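PDB 2R8B: uncharacterized protein Atu2452 from Agrobacterium tumefaciens, which is of unknown function but belongs to the dienelactone hydrolase family of the alpha/beta-hydrolase clan and is probably a hydrolase. Local coordinates for residues R189-C202 with Q217-H230. Sequence-based numbering, arbitrary orientation.
Sequences RRVLITAGERDPIC and QGGTVETVWHPGGH
H230 hydrogen-bonds D199 just beyond the ends of two paired strands. Its CB lies 3.5 Å from D199 OD1. With CG anti to the backbone N (chi1 -157°), one face of the ring is turned to I201 CD1, 4.0 Å from the ring centroid: a CH-pi contact in which CG and CD2 lie against that methyl. ND1 donates to D199 OD2 at 3.2 Å with an N-H...O angle of 169°, in the ring plane and on the syn lone pair; its second approach, to OD1, is weak. CE1 comes 4.0 Å from C202 SG, which lies at the ring edge. NE2, at the far tip, makes a weak hydrogen bond to S149 OG. This order fits a Ser-His-Asp triad with S149 on a GxSxG nucleophile elbow, inferred from sequence and geometry. The carboxylate is itself fixed: I201 N donates to OD1, closing an Asx turn, and H173 ND1 is bonded to OD2.

The strands that lead into this site, 190-196 and 220-226, run parallel with axes 19° apart. Bonds such as I193 N to E222 O and V224 N to I193 O, both 2.7 Å, tie them in register. On one face V221 CG1 packs 3.8 Å from I193 CD1, and A195 CB approaches W225 CZ3; on the other L192 CD1 reaches V224 CG2, and the H226 ring lies over G196 CA. At the start of the strands R189 NH1 donates to Q217 OE1 (3.0 Å), in the guanidinium plane but above the amide plane, while Q217 NE2 bonds L159 O.

Helix 204-217 links the strands as a beta-alpha-beta crossover, meeting V221, T223 and W225; helix 234-244 touches L192 and V224 on the other face. Strand 168-172 flanks 190-196, leaving 220-226 at one edge of the sheet.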
ATOM      1  N   ARG A 189      -3.447  14.132  -3.966  1.00 54.76           N
ATOM      2  CA  ARG A 189      -2.816  12.837  -3.732  1.00 54.80           C
ATOM      3  C   ARG A 189      -1.338  13.057  -3.572  1.00 54.67           C
ATOM      4  O   ARG A 189      -0.747  13.888  -4.261  1.00 55.56           O
ATOM      5  CB  ARG A 189      -3.042  11.904  -4.885  1.00 54.81           C
ATOM      6  CG  ARG A 189      -4.004  10.825  -4.622  1.00 55.56           C
ATOM      7  CD  ARG A 189      -3.260   9.530  -4.933  1.00 56.51           C
ATOM      8  NE  ARG A 189      -2.177   9.673  -5.928  1.00 56.09           N
ATOM      9  CZ  ARG A 189      -2.063   8.939  -7.053  1.00 55.41           C
ATOM     10  NH1 ARG A 189      -2.988   8.010  -7.342  1.00 54.31           N
ATOM     11  NH2 ARG A 189      -1.022   9.114  -7.872  1.00 45.90           N
ATOM     12  N   ARG A 190      -0.744  12.349  -2.634  1.00 54.25           N
ATOM     13  CA  ARG A 190       0.692  12.382  -2.487  1.00 54.17           C
ATOM     14  C   ARG A 190       1.147  10.957  -2.421  1.00 53.94           C
ATOM     15  O   ARG A 190       0.631  10.183  -1.575  1.00 54.88           O
ATOM     16  CB  ARG A 190       1.088  13.105  -1.215  1.00 53.67           C
ATOM     17  CG  ARG A 190       0.968  14.604  -1.374  1.00 56.38           C
ATOM     18  CD  ARG A 190       1.251  15.383  -0.119  1.00 59.98           C
ATOM     19  NE  ARG A 190       2.655  15.367   0.323  1.00 65.86           N
ATOM     20  CZ  ARG A 190       3.076  14.876   1.506  1.00 69.28           C
ATOM     21  NH1 ARG A 190       2.219  14.317   2.366  1.00 69.55           N
ATOM     22  NH2 ARG A 190       4.363  14.930   1.843  1.00 69.99           N
ATOM     23  N   VAL A 191       2.098  10.596  -3.285  1.00 52.33           N
ATOM     24  CA  VAL A 191       2.748   9.317  -3.103  1.00 51.33           C
ATOM     25  C   VAL A 191       4.267   9.287  -2.957  1.00 51.58           C
ATOM     26  O   VAL A 191       5.012  10.040  -3.624  1.00 50.64           O
ATOM     27  CB  VAL A 191       2.183   8.169  -4.035  1.00 51.70           C
ATOM     28  CG1 VAL A 191       1.077   8.651  -4.941  1.00 50.67           C
ATOM     29  CG2 VAL A 191       3.261   7.402  -4.712  1.00 47.19           C
ATOM     30  N   LEU A 192       4.686   8.389  -2.056  1.00 51.22           N
ATOM     31  CA  LEU A 192       6.097   8.104  -1.806  1.00 51.84           C
ATOM     32  C   LEU A 192       6.483   6.702  -2.263  1.00 51.84           C
ATOM     33  O   LEU A 192       5.904   5.715  -1.806  1.00 53.00           O
ATOM     34  CB  LEU A 192       6.394   8.220  -0.316  1.00 51.41           C
ATOM     35  CG  LEU A 192       7.813   7.804   0.046  1.00 51.77           C
ATOM     36  CD1 LEU A 192       8.795   8.573  -0.747  1.00 54.60           C
ATOM     37  CD2 LEU A 192       8.067   8.030   1.482  1.00 52.13           C
ATOM     38  N   ILE A 193       7.459   6.601  -3.149  1.00 51.09           N
ATOM     39  CA  ILE A 193       8.022   5.305  -3.478  1.00 50.08           C
ATOM     40  C   ILE A 193       9.427   5.206  -2.898  1.00 50.19           C
ATOM     41  O   ILE A 193      10.242   6.139  -3.059  1.00 50.33           O
ATOM     42  CB  ILE A 193       8.052   5.080  -4.961  1.00 49.93           C
ATOM     43  CG1 ILE A 193       6.637   5.255  -5.532  1.00 50.28           C
ATOM     44  CG2 ILE A 193       8.506   3.658  -5.241  1.00 50.31           C
ATOM     45  CD1 ILE A 193       6.554   5.587  -7.033  1.00 46.64           C
ATOM     46  N   THR A 194       9.710   4.105  -2.208  1.00 49.25           N
ATOM     47  CA  THR A 194      11.043   3.860  -1.714  1.00 49.74           C
ATOM     48  C   THR A 194      11.522   2.615  -2.416  1.00 49.89           C
ATOM     49  O   THR A 194      10.778   1.640  -2.594  1.00 50.11           O
ATOM     50  CB  THR A 194      11.046   3.574  -0.191  1.00 50.96           C
ATOM     51  OG1 THR A 194      10.476   2.277   0.044  1.00 54.45           O
ATOM     52  CG2 THR A 194      10.222   4.627   0.624  1.00 50.56           C
ATOM     53  N   ALA A 195      12.776   2.607  -2.814  1.00 50.12           N
ATOM     54  CA  ALA A 195      13.231   1.516  -3.651  1.00 50.76           C
ATOM     55  C   ALA A 195      14.748   1.224  -3.611  1.00 51.37           C
ATOM     56  O   ALA A 195      15.566   2.066  -3.230  1.00 51.33           O
ATOM     57  CB  ALA A 195      12.752   1.737  -5.065  1.00 50.19           C
ATOM     58  N   GLY A 196      15.116   0.012  -3.998  1.00 51.36           N
ATOM     59  CA  GLY A 196      16.516  -0.332  -3.945  1.00 51.68           C
ATOM     60  C   GLY A 196      17.016  -0.274  -5.365  1.00 51.62           C
ATOM     61  O   GLY A 196      16.311  -0.645  -6.318  1.00 52.70           O
ATOM     62  N   GLU A 197      18.227   0.176  -5.570  1.00 50.77           N
ATOM     63  CA  GLU A 197      18.603   0.093  -6.934  1.00 51.23           C
ATOM     64  C   GLU A 197      19.217  -1.257  -7.368  1.00 51.36           C
ATOM     65  O   GLU A 197      19.414  -1.466  -8.554  1.00 52.19           O
ATOM     66  CB  GLU A 197      19.328   1.348  -7.409  1.00 50.74           C
ATOM     67  CG  GLU A 197      20.551   1.682  -6.695  1.00 52.51           C
ATOM     68  CD  GLU A 197      21.046   3.095  -6.977  1.00 54.62           C
ATOM     69  OE1 GLU A 197      20.271   4.071  -6.865  1.00 54.80           O
ATOM     70  OE2 GLU A 197      22.246   3.222  -7.296  1.00 57.96           O
ATOM     71  N   ARG A 198      19.459  -2.190  -6.436  1.00 51.40           N
ATOM     72  CA  ARG A 198      19.966  -3.538  -6.799  1.00 50.96           C
ATOM     73  C   ARG A 198      19.106  -4.647  -6.225  1.00 50.71           C
ATOM     74  O   ARG A 198      19.562  -5.747  -5.873  1.00 50.45           O
ATOM     75  CB  ARG A 198      21.413  -3.721  -6.427  1.00 50.57           C
ATOM     76  CG  ARG A 198      22.301  -3.148  -7.437  1.00 52.30           C
ATOM     77  CD  ARG A 198      23.692  -2.940  -6.879  1.00 56.75           C
ATOM     78  NE  ARG A 198      23.728  -1.606  -6.316  1.00 61.59           N
ATOM     79  CZ  ARG A 198      24.493  -0.619  -6.768  1.00 61.08           C
ATOM     80  NH1 ARG A 198      25.312  -0.843  -7.783  1.00 58.28           N
ATOM     81  NH2 ARG A 198      24.434   0.584  -6.183  1.00 61.23           N
ATOM     82  N   ASP A 199      17.829  -4.329  -6.228  1.00 50.65           N
ATOM     83  CA  ASP A 199      16.803  -5.117  -5.670  1.00 50.61           C
ATOM     84  C   ASP A 199      16.506  -6.180  -6.698  1.00 50.69           C
ATOM     85  O   ASP A 199      16.007  -5.895  -7.805  1.00 51.35           O
ATOM     86  CB  ASP A 199      15.646  -4.178  -5.438  1.00 50.43           C
ATOM     87  CG  ASP A 199      14.520  -4.820  -4.746  1.00 53.80           C
ATOM     88  OD1 ASP A 199      14.433  -6.082  -4.788  1.00 57.98           O
ATOM     89  OD2 ASP A 199      13.703  -4.051  -4.184  1.00 54.35           O
ATOM     90  N   PRO A 200      16.804  -7.440  -6.355  1.00 51.10           N
ATOM     91  CA  PRO A 200      16.683  -8.426  -7.421  1.00 50.85           C
ATOM     92  C   PRO A 200      15.182  -8.660  -7.727  1.00 51.40           C
ATOM     93  O   PRO A 200      14.836  -9.250  -8.736  1.00 51.76           O
ATOM     94  CB  PRO A 200      17.349  -9.672  -6.816  1.00 50.26           C
ATOM     95  CG  PRO A 200      17.124  -9.542  -5.358  1.00 49.45           C
ATOM     96  CD  PRO A 200      17.127  -8.066  -5.054  1.00 50.35           C
ATOM     97  N   ILE A 201      14.300  -8.192  -6.857  1.00 51.86           N
ATOM     98  CA  ILE A 201      12.888  -8.395  -7.086  1.00 52.56           C
ATOM     99  C   ILE A 201      12.249  -7.206  -7.822  1.00 52.99           C
ATOM    100  O   ILE A 201      11.189  -7.366  -8.456  1.00 53.52           O
ATOM    101  CB  ILE A 201      12.149  -8.717  -5.763  1.00 52.80           C
ATOM    102  CG1 ILE A 201      12.427 -10.181  -5.368  1.00 54.04           C
ATOM    103  CG2 ILE A 201      10.661  -8.531  -5.925  1.00 52.00           C
ATOM    104  CD1 ILE A 201      12.411 -10.448  -3.880  1.00 55.64           C
ATOM    105  N   CYS A 202      12.880  -6.027  -7.750  1.00 52.02           N
ATOM    106  CA  CYS A 202      12.256  -4.827  -8.292  1.00 51.18           C
ATOM    107  C   CYS A 202      13.191  -4.143  -9.217  1.00 49.79           C
ATOM    108  O   CYS A 202      14.058  -3.377  -8.769  1.00 51.17           O
ATOM    109  CB  CYS A 202      11.870  -3.897  -7.176  1.00 51.19           C
ATOM    110  SG  CYS A 202      10.972  -4.761  -5.949  1.00 54.39           S
ATOM    111  N   GLN A 217      -1.292  10.475 -13.124  1.00 52.36           N
ATOM    112  CA  GLN A 217      -2.661  10.497 -12.630  1.00 51.91           C
ATOM    113  C   GLN A 217      -2.941  11.819 -11.988  1.00 52.55           C
ATOM    114  O   GLN A 217      -4.100  12.181 -11.820  1.00 52.54           O
ATOM    115  CB  GLN A 217      -2.873   9.435 -11.593  1.00 51.35           C
ATOM    116  CG  GLN A 217      -3.148   8.091 -12.111  1.00 49.84           C
ATOM    117  CD  GLN A 217      -3.228   7.107 -10.987  1.00 54.19           C
ATOM    118  OE1 GLN A 217      -2.365   7.065 -10.112  1.00 55.58           O
ATOM    119  NE2 GLN A 217      -4.274   6.317 -10.978  1.00 56.28           N
ATOM    120  N   GLY A 218      -1.868  12.525 -11.623  1.00 53.00           N
ATOM    121  CA  GLY A 218      -1.954  13.802 -10.902  1.00 53.67           C
ATOM    122  C   GLY A 218      -1.404  13.666  -9.486  1.00 53.84           C
ATOM    123  O   GLY A 218      -0.968  12.590  -9.090  1.00 53.81           O
ATOM    124  N   GLY A 219      -1.426  14.747  -8.709  1.00 53.97           N
ATOM    125  CA  GLY A 219      -0.854  14.711  -7.353  1.00 53.23           C
ATOM    126  C   GLY A 219       0.663  14.778  -7.419  1.00 53.23           C
ATOM    127  O   GLY A 219       1.222  15.088  -8.470  1.00 52.48           O
ATOM    128  N   THR A 220       1.349  14.493  -6.311  1.00 53.31           N
ATOM    129  CA  THR A 220       2.814  14.420  -6.370  1.00 52.90           C
ATOM    130  C   THR A 220       3.218  12.971  -6.221  1.00 52.88           C
ATOM    131  O   THR A 220       2.431  12.132  -5.745  1.00 53.49           O
ATOM    132  CB  THR A 220       3.525  15.227  -5.274  1.00 52.84           C
ATOM    133  OG1 THR A 220       3.146  14.707  -3.990  1.00 53.79           O
ATOM    134  CG2 THR A 220       3.208  16.719  -5.383  1.00 51.33           C
ATOM    135  N   VAL A 221       4.442  12.695  -6.662  1.00 52.10           N
ATOM    136  CA  VAL A 221       5.088  11.417  -6.503  1.00 51.12           C
ATOM    137  C   VAL A 221       6.542  11.704  -6.214  1.00 51.45           C
ATOM    138  O   VAL A 221       7.169  12.519  -6.878  1.00 51.21           O
ATOM    139  CB  VAL A 221       5.001  10.571  -7.785  1.00 50.63           C
ATOM    140  CG1 VAL A 221       5.559   9.181  -7.517  1.00 49.33           C
ATOM    141  CG2 VAL A 221       3.585  10.482  -8.261  1.00 48.61           C
ATOM    142  N   GLU A 222       7.078  11.048  -5.207  1.00 52.57           N
ATOM    143  CA  GLU A 222       8.473  11.209  -4.882  1.00 54.21           C
ATOM    144  C   GLU A 222       9.052   9.826  -4.777  1.00 54.41           C
ATOM    145  O   GLU A 222       8.432   8.962  -4.169  1.00 56.50           O
ATOM    146  CB  GLU A 222       8.587  11.884  -3.553  1.00 54.15           C
ATOM    147  CG  GLU A 222       9.992  12.058  -3.109  1.00 59.37           C
ATOM    148  CD  GLU A 222      10.109  12.881  -1.808  1.00 67.50           C
ATOM    149  OE1 GLU A 222      11.210  13.477  -1.606  1.00 69.79           O
ATOM    150  OE2 GLU A 222       9.108  12.946  -1.012  1.00 67.47           O
ATOM    151  N   THR A 223      10.224   9.594  -5.350  1.00 54.04           N
ATOM    152  CA  THR A 223      10.880   8.312  -5.148  1.00 53.69           C
ATOM    153  C   THR A 223      12.167   8.533  -4.393  1.00 53.37           C
ATOM    154  O   THR A 223      12.914   9.435  -4.723  1.00 54.20           O
ATOM    155  CB  THR A 223      11.205   7.627  -6.446  1.00 53.70           C
ATOM    156  OG1 THR A 223      10.052   7.677  -7.283  1.00 55.62           O
ATOM    157  CG2 THR A 223      11.547   6.156  -6.197  1.00 52.87           C
ATOM    158  N   VAL A 224      12.397   7.745  -3.351  1.00 52.05           N
ATOM    159  CA  VAL A 224      13.631   7.815  -2.601  1.00 51.07           C
ATOM    160  C   VAL A 224      14.344   6.499  -2.875  1.00 50.71           C
ATOM    161  O   VAL A 224      13.775   5.446  -2.670  1.00 52.01           O
ATOM    162  CB  VAL A 224      13.328   8.065  -1.088  1.00 51.57           C
ATOM    163  CG1 VAL A 224      14.567   7.853  -0.220  1.00 52.12           C
ATOM    164  CG2 VAL A 224      12.736   9.502  -0.871  1.00 49.47           C
ATOM    165  N   TRP A 225      15.548   6.552  -3.423  1.00 49.97           N
ATOM    166  CA  TRP A 225      16.303   5.350  -3.756  1.00 48.93           C
ATOM    167  C   TRP A 225      17.337   5.031  -2.698  1.00 49.10           C
ATOM    168  O   TRP A 225      17.681   5.865  -1.906  1.00 49.48           O
ATOM    169  CB  TRP A 225      17.038   5.555  -5.064  1.00 48.36           C
ATOM    170  CG  TRP A 225      16.141   5.719  -6.258  1.00 47.74           C
ATOM    171  CD1 TRP A 225      15.688   6.906  -6.812  1.00 47.07           C
ATOM    172  CD2 TRP A 225      15.603   4.669  -7.067  1.00 45.86           C
ATOM    173  NE1 TRP A 225      14.898   6.644  -7.928  1.00 47.66           N
ATOM    174  CE2 TRP A 225      14.812   5.281  -8.091  1.00 48.54           C
ATOM    175  CE3 TRP A 225      15.699   3.280  -7.026  1.00 44.17           C
ATOM    176  CZ2 TRP A 225      14.119   4.529  -9.066  1.00 47.83           C
ATOM    177  CZ3 TRP A 225      14.999   2.535  -7.962  1.00 47.97           C
ATOM    178  CH2 TRP A 225      14.224   3.170  -8.996  1.00 47.43           C
ATOM    179  N   HIS A 226      17.830   3.812  -2.667  1.00 49.46           N
ATOM    180  CA  HIS A 226      19.081   3.551  -1.981  1.00 50.01           C
ATOM    181  C   HIS A 226      19.820   2.580  -2.863  1.00 50.24           C
ATOM    182  O   HIS A 226      19.162   1.886  -3.660  1.00 50.71           O
ATOM    183  CB  HIS A 226      18.887   3.042  -0.534  1.00 50.08           C
ATOM    184  CG  HIS A 226      18.128   1.751  -0.402  1.00 51.60           C
ATOM    185  ND1 HIS A 226      18.711   0.515  -0.591  1.00 52.11           N
ATOM    186  CD2 HIS A 226      16.843   1.505  -0.039  1.00 52.68           C
ATOM    187  CE1 HIS A 226      17.820  -0.433  -0.357  1.00 54.14           C
ATOM    188  NE2 HIS A 226      16.677   0.140  -0.023  1.00 53.43           N
ATOM    189  N   PRO A 227      21.166   2.489  -2.724  1.00 50.23           N
ATOM    190  CA  PRO A 227      21.842   1.396  -3.462  1.00 50.02           C
ATOM    191  C   PRO A 227      21.304   0.164  -2.741  1.00 50.89           C
ATOM    192  O   PRO A 227      20.487   0.311  -1.801  1.00 52.34           O
ATOM    193  CB  PRO A 227      23.316   1.605  -3.154  1.00 49.94           C
ATOM    194  CG  PRO A 227      23.353   2.490  -1.907  1.00 49.40           C
ATOM    195  CD  PRO A 227      22.063   3.230  -1.810  1.00 49.55           C
ATOM    196  N   GLY A 228      21.686  -1.050  -3.069  1.00 50.55           N
ATOM    197  CA  GLY A 228      21.101  -2.095  -2.159  1.00 49.24           C
ATOM    198  C   GLY A 228      19.804  -2.724  -2.641  1.00 47.97           C
ATOM    199  O   GLY A 228      19.301  -2.357  -3.702  1.00 47.84           O
ATOM    200  N   GLY A 229      19.294  -3.682  -1.868  1.00 46.96           N
ATOM    201  CA  GLY A 229      18.434  -4.738  -2.386  1.00 46.31           C
ATOM    202  C   GLY A 229      16.996  -4.514  -2.036  1.00 46.88           C
ATOM    203  O   GLY A 229      16.533  -3.387  -2.028  1.00 46.90           O
ATOM    204  N   HIS A 230      16.303  -5.604  -1.706  1.00 47.57           N
ATOM    205  CA  HIS A 230      14.897  -5.613  -1.293  1.00 47.11           C
ATOM    206  C   HIS A 230      14.701  -5.159   0.155  1.00 48.04           C
ATOM    207  O   HIS A 230      13.546  -4.983   0.632  1.00 49.14           O
ATOM    208  CB  HIS A 230      14.355  -7.032  -1.421  1.00 45.91           C
ATOM    209  CG  HIS A 230      12.867  -7.100  -1.566  1.00 46.07           C
ATOM    210  ND1 HIS A 230      12.169  -6.350  -2.501  1.00 49.48           N
ATOM    211  CD2 HIS A 230      11.943  -7.852  -0.926  1.00 43.55           C
ATOM    212  CE1 HIS A 230      10.882  -6.645  -2.433  1.00 45.96           C
ATOM    213  NE2 HIS A 230      10.717  -7.545  -1.477  1.00 46.73           N
TER